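Local atomic coordinates of aminotransferase, class I and II (Erwinia tasmaniensis, PDB entry 5Z0Q), a protein that binds pyridoxal-5'-phosphate and belongs to the class I and II aminotransferase family, whose members share the PLP-dependent transferase fold. Residues P220-S225 and Q230-L235; R304-Q309 and E376-M381; S333-A338 and L342-H347. One frame throughout, in Å; residues are numbered along the deposited sequence.

Contact 1 of 3, residues P220-S225 and Q230-L235; sequences PFASLS and QRSITL
The Phe221 ring meets Ser232 obliquely, its CD2 lying 4.0 Å from Ser232 CB, while Leu191 of helix 184-197 and Val201 of strand 200-204 also touch the aromatic side chain. With CG anti to the backbone nitrogen (chi1 -178°), the ring is carried down beside the start of strand 232-236. Next to it, the methyl group of Ala222 sits over two side chains that rise from the same side of that strand: its CB is 3.5 Å from Ser232 OG and 4.0 Å from Thr234 OG1. The strand belongs to the mixed, mainly parallel sheet of the large PLP-binding domain in this fold, where it runs between strands 200-204 and 250-253, so the short 3-10 turn 221-223 packs against one surface of the sheet beside the beginning of strand 232-236. The contact is van der Waals packing of a ring and a methyl group against hydroxyl-bearing side chains. Ser232 OG finds its polar partner in the carbonyl oxygen of Ala228, in the helix that joins the segments. Trp87 touches both Ala222 and Thr234, whose side chain lies about 12 Å from a bound pyridoxal-5'-phosphate.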
# COMPACT_ATOMS: atom_id res chain seq x y z
N PRO A 220 -15.82 -9.57 -19.25
CA PRO A 220 -15.63 -8.25 -18.64
C PRO A 220 -16.76 -7.30 -19.03
O PRO A 220 -17.25 -7.31 -20.16
CB PRO A 220 -14.29 -7.78 -19.21
CG PRO A 220 -13.60 -9.04 -19.63
CD PRO A 220 -14.68 -9.95 -20.11
N PHE A 221 -17.17 -6.47 -18.06
CA PHE A 221 -18.27 -5.54 -18.32
C PHE A 221 -17.91 -4.56 -19.42
O PHE A 221 -18.73 -4.27 -20.30
CB PHE A 221 -18.63 -4.80 -17.03
CG PHE A 221 -19.78 -3.85 -17.18
CD1 PHE A 221 -21.09 -4.29 -17.04
CD2 PHE A 221 -19.57 -2.51 -17.46
CE1 PHE A 221 -22.16 -3.42 -17.18
CE2 PHE A 221 -20.63 -1.63 -17.59
CZ PHE A 221 -21.93 -2.09 -17.45
N ALA A 222 -16.69 -4.03 -19.40
CA ALA A 222 -16.26 -3.05 -20.38
C ALA A 222 -16.03 -3.63 -21.77
O ALA A 222 -15.72 -2.88 -22.70
CB ALA A 222 -14.99 -2.35 -19.90
N SER A 223 -16.17 -4.95 -21.94
CA SER A 223 -16.01 -5.58 -23.24
C SER A 223 -17.32 -5.74 -23.99
O SER A 223 -17.31 -6.16 -25.15
CB SER A 223 -15.34 -6.95 -23.09
OG SER A 223 -16.12 -7.82 -22.30
N LEU A 224 -18.46 -5.42 -23.36
CA LEU A 224 -19.74 -5.52 -24.04
C LEU A 224 -19.82 -4.57 -25.22
O LEU A 224 -20.19 -4.96 -26.34
CB LEU A 224 -20.88 -5.24 -23.05
CG LEU A 224 -20.99 -6.19 -21.86
CD1 LEU A 224 -22.05 -5.71 -20.89
CD2 LEU A 224 -21.28 -7.60 -22.33
N SER A 225 -19.48 -3.30 -25.00
CA SER A 225 -19.46 -2.30 -26.05
C SER A 225 -18.45 -1.23 -25.67
O SER A 225 -17.85 -1.27 -24.60
CB SER A 225 -20.86 -1.70 -26.26
OG SER A 225 -21.28 -0.98 -25.11
N GLN A 230 -16.19 3.19 -21.79
CA GLN A 230 -15.99 4.60 -21.50
C GLN A 230 -16.75 5.08 -20.27
O GLN A 230 -16.66 6.26 -19.93
CB GLN A 230 -16.38 5.45 -22.71
CG GLN A 230 -15.49 5.24 -23.92
CD GLN A 230 -14.05 5.65 -23.67
OE1 GLN A 230 -13.78 6.60 -22.94
NE2 GLN A 230 -13.11 4.92 -24.26
N ARG A 231 -17.49 4.20 -19.59
CA ARG A 231 -18.27 4.58 -18.42
C ARG A 231 -17.95 3.74 -17.20
O ARG A 231 -18.64 3.86 -16.18
CB ARG A 231 -19.77 4.50 -18.73
CG ARG A 231 -20.30 3.07 -18.80
CD ARG A 231 -21.67 2.98 -19.47
NE ARG A 231 -22.65 3.90 -18.89
CZ ARG A 231 -23.16 4.94 -19.53
NH1 ARG A 231 -22.80 5.20 -20.78
NH2 ARG A 231 -24.05 5.72 -18.92
N SER A 232 -16.92 2.90 -17.25
CA SER A 232 -16.67 1.92 -16.21
C SER A 232 -15.20 1.90 -15.80
O SER A 232 -14.34 2.48 -16.46
CB SER A 232 -17.09 0.51 -16.66
OG SER A 232 -16.20 0.02 -17.65
N ILE A 233 -14.94 1.22 -14.69
CA ILE A 233 -13.60 0.91 -14.22
C ILE A 233 -13.58 -0.56 -13.83
O ILE A 233 -14.49 -1.04 -13.15
CB ILE A 233 -13.18 1.80 -13.03
CG1 ILE A 233 -11.87 1.30 -12.42
CG2 ILE A 233 -14.29 1.86 -11.98
CD1 ILE A 233 -11.46 2.03 -11.16
N THR A 234 -12.55 -1.28 -14.28
CA THR A 234 -12.45 -2.72 -14.09
C THR A 234 -11.32 -3.02 -13.11
O THR A 234 -10.18 -2.60 -13.32
CB THR A 234 -12.21 -3.42 -15.43
OG1 THR A 234 -13.16 -2.95 -16.39
CG2 THR A 234 -12.35 -4.93 -15.27
N LEU A 235 -11.64 -3.76 -12.05
CA LEU A 235 -10.67 -4.12 -11.01
C LEU A 235 -10.32 -5.60 -11.15
O LEU A 235 -11.21 -6.46 -11.07
CB LEU A 235 -11.23 -3.83 -9.62
CG LEU A 235 -11.53 -2.37 -9.29
CD1 LEU A 235 -12.18 -2.26 -7.92
CD2 LEU A 235 -10.26 -1.54 -9.34

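Contact 2 of 3, residues R304-Q309 and E376-M381; sequences RDMLAQ and EALQRM
Leu378 reaches from helix 371-385 toward helix 290-313 and divides its two methyl groups between neighbouring residues there, a helix-helix packing within the smaller, C-terminal part of the aminotransferase fold. Its CD1 meets the Met306 chain, 3.7 Å from Met306 CG and 3.9 Å from Met306 SD. Its other branch, CD2, lies 3.6 Å from Leu307 CD1. In both pairs the side chains cross obliquely, and the nearest CA atoms of the two segments, those of Leu307 and Leu378, are 7.3 Å apart. Leu307 does not aim its CB at the other helix; having CG anti to the backbone nitrogen (chi1 172°) brings the end of the chain closer. Around this apolar centre, His310 adds to the packing on Leu378, while Met381, one turn further on, rests on Val311 and on Leu349 of strand 349-353. Arg380, on the same helix, forms a salt bridge with Asp34 and a hydrogen bond to the carbonyl oxygen of Gly348. Helix 290-313 is joined to the segment after strand 318-319 through Arg304, whose NH1 donates to Pro322 O. The guanidinium also forms a salt bridge to the next residue: Arg304 NE and Arg304 NH2 both donate to Asp305 OD1, 3.1 Å away and 5° out of the guanidinium plane.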
# COMPACT_ATOMS: atom_id res chain seq x y z
N ARG A 304 -15.83 -28.48 -4.22
CA ARG A 304 -17.12 -27.81 -4.29
C ARG A 304 -18.26 -28.81 -4.39
O ARG A 304 -19.28 -28.68 -3.71
CB ARG A 304 -17.15 -26.85 -5.48
CG ARG A 304 -18.46 -26.11 -5.64
CD ARG A 304 -18.62 -25.61 -7.07
NE ARG A 304 -18.78 -26.70 -8.02
CZ ARG A 304 -19.01 -26.54 -9.32
NH1 ARG A 304 -19.11 -25.32 -9.83
NH2 ARG A 304 -19.15 -27.59 -10.11
N ASP A 305 -18.10 -29.82 -5.26
CA ASP A 305 -19.16 -30.81 -5.44
C ASP A 305 -19.42 -31.60 -4.17
O ASP A 305 -20.56 -32.00 -3.91
CB ASP A 305 -18.81 -31.74 -6.60
CG ASP A 305 -18.77 -31.03 -7.94
OD1 ASP A 305 -19.03 -29.81 -7.97
OD2 ASP A 305 -18.47 -31.69 -8.95
N MET A 306 -18.38 -31.85 -3.37
CA MET A 306 -18.57 -32.57 -2.12
C MET A 306 -19.33 -31.72 -1.11
O MET A 306 -20.26 -32.21 -0.45
CB MET A 306 -17.22 -33.00 -1.55
CG MET A 306 -17.31 -33.98 -0.40
SD MET A 306 -15.69 -34.31 0.32
CE MET A 306 -14.73 -34.53 -1.17
N LEU A 307 -18.96 -30.45 -0.97
CA LEU A 307 -19.66 -29.56 -0.05
C LEU A 307 -21.11 -29.35 -0.48
O LEU A 307 -22.01 -29.32 0.36
CB LEU A 307 -18.93 -28.22 0.04
CG LEU A 307 -19.62 -27.10 0.81
CD1 LEU A 307 -19.68 -27.40 2.30
CD2 LEU A 307 -18.92 -25.77 0.57
N ALA A 308 -21.34 -29.22 -1.79
CA ALA A 308 -22.69 -28.97 -2.28
C ALA A 308 -23.60 -30.16 -2.02
O ALA A 308 -24.73 -30.00 -1.53
CB ALA A 308 -22.66 -28.64 -3.78
N GLN A 309 -23.13 -31.37 -2.33
CA GLN A 309 -23.94 -32.56 -2.08
C GLN A 309 -24.13 -32.81 -0.59
O GLN A 309 -25.18 -33.33 -0.18
CB GLN A 309 -23.30 -33.77 -2.75
CG GLN A 309 -24.03 -35.08 -2.51
CD GLN A 309 -23.53 -36.21 -3.39
OE1 GLN A 309 -23.59 -37.38 -3.02
NE2 GLN A 309 -23.03 -35.86 -4.57
N GLU A 376 -13.09 -33.16 7.38
CA GLU A 376 -13.24 -32.90 8.81
C GLU A 376 -14.25 -31.79 9.07
O GLU A 376 -14.97 -31.83 10.07
CB GLU A 376 -11.89 -32.55 9.43
CG GLU A 376 -10.86 -33.67 9.34
CD GLU A 376 -9.53 -33.27 9.95
OE1 GLU A 376 -9.40 -32.12 10.41
OE2 GLU A 376 -8.61 -34.12 9.95
N ALA A 377 -14.31 -30.80 8.18
CA ALA A 377 -15.30 -29.73 8.33
C ALA A 377 -16.71 -30.25 8.08
O ALA A 377 -17.65 -29.90 8.81
CB ALA A 377 -14.98 -28.58 7.39
N LEU A 378 -16.88 -31.09 7.05
CA LEU A 378 -18.20 -31.63 6.75
C LEU A 378 -18.71 -32.54 7.87
O LEU A 378 -19.91 -32.57 8.14
CB LEU A 378 -18.17 -32.39 5.43
CG LEU A 378 -17.94 -31.52 4.19
CD1 LEU A 378 -17.92 -32.37 2.93
CD2 LEU A 378 -19.01 -30.45 4.10
N GLN A 379 -17.81 -33.27 8.53
CA GLN A 379 -18.24 -34.14 9.62
C GLN A 379 -18.64 -33.34 10.85
O GLN A 379 -19.56 -33.74 11.58
CB GLN A 379 -17.15 -35.16 9.95
CG GLN A 379 -17.56 -36.20 10.98
CD GLN A 379 -18.81 -36.96 10.59
OE1 GLN A 379 -19.10 -37.13 9.40
NE2 GLN A 379 -19.56 -37.42 11.58
N ARG A 380 -17.96 -32.22 11.11
CA ARG A 380 -18.38 -31.35 12.20
C ARG A 380 -19.74 -30.73 11.92
O ARG A 380 -20.50 -30.45 12.86
CB ARG A 380 -17.33 -30.26 12.45
CG ARG A 380 -16.01 -30.77 12.99
CD ARG A 380 -15.14 -29.64 13.48
NE ARG A 380 -13.92 -30.12 14.12
CZ ARG A 380 -13.07 -29.35 14.79
NH1 ARG A 380 -13.30 -28.05 14.91
NH2 ARG A 380 -11.99 -29.88 15.35
N MET A 381 -20.07 -30.50 10.65
CA MET A 381 -21.41 -30.03 10.31
C MET A 381 -22.45 -31.12 10.56
O MET A 381 -23.52 -30.84 11.10
CB MET A 381 -21.45 -29.57 8.85
CG MET A 381 -20.63 -28.33 8.56
SD MET A 381 -20.67 -27.88 6.82
CE MET A 381 -22.43 -27.75 6.54

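Contact 3 of 3, residues S333-A338 and L342-H347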
# COMPACT_ATOMS: atom_id res chain seq x y z
N SER A 333 -30.93 -20.27 7.49
CA SER A 333 -32.16 -19.77 8.09
C SER A 333 -33.04 -20.89 8.63
O SER A 333 -33.84 -20.65 9.54
CB SER A 333 -32.94 -18.94 7.08
OG SER A 333 -33.30 -19.71 5.95
N GLY A 334 -32.90 -22.11 8.10
CA GLY A 334 -33.68 -23.23 8.57
C GLY A 334 -33.31 -23.74 9.94
O GLY A 334 -33.97 -24.65 10.45
N LEU A 335 -32.26 -23.19 10.56
CA LEU A 335 -31.85 -23.64 11.88
C LEU A 335 -32.73 -23.05 12.98
O LEU A 335 -33.00 -23.72 13.99
CB LEU A 335 -30.38 -23.28 12.13
CG LEU A 335 -29.36 -23.85 11.14
CD1 LEU A 335 -27.95 -23.42 11.52
CD2 LEU A 335 -29.47 -25.36 11.06
N GLY A 336 -33.18 -21.81 12.81
CA GLY A 336 -33.98 -21.15 13.82
C GLY A 336 -33.21 -20.51 14.94
O GLY A 336 -33.82 -20.06 15.91
N VAL A 337 -31.88 -20.46 14.84
CA VAL A 337 -31.04 -19.85 15.87
C VAL A 337 -30.87 -18.37 15.55
O VAL A 337 -30.91 -17.95 14.39
CB VAL A 337 -29.69 -20.58 15.96
CG1 VAL A 337 -28.88 -20.40 14.68
CG2 VAL A 337 -28.89 -20.12 17.18
N ALA A 338 -30.69 -17.56 16.59
CA ALA A 338 -30.55 -16.12 16.43
C ALA A 338 -29.20 -15.72 15.84
O ALA A 338 -29.02 -14.54 15.50
CB ALA A 338 -30.76 -15.42 17.77
N LEU A 342 -22.35 -17.75 14.98
CA LEU A 342 -21.94 -18.10 16.33
C LEU A 342 -22.34 -19.53 16.68
O LEU A 342 -21.67 -20.18 17.49
CB LEU A 342 -22.55 -17.11 17.33
CG LEU A 342 -22.29 -17.36 18.82
CD1 LEU A 342 -20.79 -17.36 19.11
CD2 LEU A 342 -23.00 -16.32 19.67
N PHE A 343 -23.42 -20.03 16.08
CA PHE A 343 -23.83 -21.41 16.32
C PHE A 343 -22.75 -22.39 15.89
O PHE A 343 -22.32 -23.25 16.66
CB PHE A 343 -25.14 -21.70 15.60
CG PHE A 343 -25.46 -23.17 15.48
CD1 PHE A 343 -25.96 -23.88 16.56
CD2 PHE A 343 -25.26 -23.83 14.28
CE1 PHE A 343 -26.25 -25.22 16.44
CE2 PHE A 343 -25.55 -25.18 14.16
CZ PHE A 343 -26.05 -25.88 15.24
N PHE A 344 -22.29 -22.27 14.64
CA PHE A 344 -21.27 -23.18 14.13
C PHE A 344 -19.93 -23.01 14.82
O PHE A 344 -19.13 -23.96 14.84
CB PHE A 344 -21.11 -23.00 12.62
CG PHE A 344 -22.21 -23.63 11.81
CD1 PHE A 344 -22.26 -25.00 11.64
CD2 PHE A 344 -23.19 -22.84 11.22
CE1 PHE A 344 -23.27 -25.58 10.89
CE2 PHE A 344 -24.20 -23.42 10.47
CZ PHE A 344 -24.24 -24.79 10.31
N GLU A 345 -19.66 -21.84 15.40
CA GLU A 345 -18.40 -21.65 16.12
C GLU A 345 -18.35 -22.52 17.37
O GLU A 345 -17.30 -23.09 17.69
CB GLU A 345 -18.21 -20.18 16.48
CG GLU A 345 -17.81 -19.30 15.31
CD GLU A 345 -17.54 -17.87 15.73
OE1 GLU A 345 -18.13 -17.42 16.73
OE2 GLU A 345 -16.73 -17.20 15.05
N LYS A 346 -19.47 -22.64 18.08
CA LYS A 346 -19.53 -23.51 19.25
C LYS A 346 -19.52 -24.98 18.88
O LYS A 346 -19.49 -25.83 19.79
CB LYS A 346 -20.77 -23.18 20.08
CG LYS A 346 -20.69 -21.83 20.78
CD LYS A 346 -19.47 -21.76 21.69
CE LYS A 346 -19.31 -20.37 22.31
NZ LYS A 346 -19.05 -19.33 21.28
N HIS A 347 -19.55 -25.32 17.59
CA HIS A 347 -19.39 -26.69 17.12
C HIS A 347 -18.12 -26.83 16.30
O HIS A 347 -18.05 -27.65 15.38
CB HIS A 347 -20.61 -27.13 16.31
CG HIS A 347 -21.87 -27.23 17.12
ND1 HIS A 347 -22.27 -28.40 17.72
CD2 HIS A 347 -22.80 -26.30 17.43
CE1 HIS A 347 -23.41 -28.19 18.36
NE2 HIS A 347 -23.75 -26.93 18.21
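Phe343 and Phe344 leave the helix with different first torsions, and the difference brings both rings to Leu335. In Phe343, CG is anti to the backbone nitrogen (chi1 165°), whereas in Phe344 it is beside that nitrogen and opposite the carbonyl carbon (chi1 -77°), which swings the ring end closer to the loop than its CB direction alone would suggest. The two rings then meet each other, the edge of Phe343 being turned to one face of Phe344, with Phe343 CD2 3.8 Å above the plane and over its centre. Leu335 CD1 fits beside this pair, 3.9 Å from Phe343 CD2 and also 3.9 Å from Phe344 CE2. This methyl sits obliquely to both rings, while the leucine side chain as a whole runs across them at about a right angle. Val337 adds a looser touch nearer the backbone, its CG1 lying 4.1 Å from Phe343 CB. On one face of Phe343 lies His347 CD2, offset toward the rim, so the aromatic group is packed by its own segment too. Leu385 of helix 371-385 touches both Leu335 and Phe343, and Phe344 meets the ring of Phe351. Through these side chains the loop that follows strand 329-331 folds back on helix 340-345, a local strand-loop-helix packing at the periphery of the C-terminal part of the PLP-dependent aminotransferase fold.

Overall arrangement
Along the chain, contact 1 comes first: it closes a short loop around helix 226-229, bringing the loop before that helix back onto strand 232-236 of the large mixed sheet. Contact 2 opens later, on helix 290-313, and closes on helix 371-385, enclosing most of the smaller mixed sheet. Nested inside is contact 3, which folds the loop after strand 329-331 onto helix 340-345. Contacts 2 and 3 lie on the same side of the chain's centre, their centres about 17 Å apart, and touch where Arg380 CB packs 4.0 Å from His347 O. Contact 1 lies on the opposite side, its centre about 37 Å from that of contact 2 and 40 Å from that of contact 3.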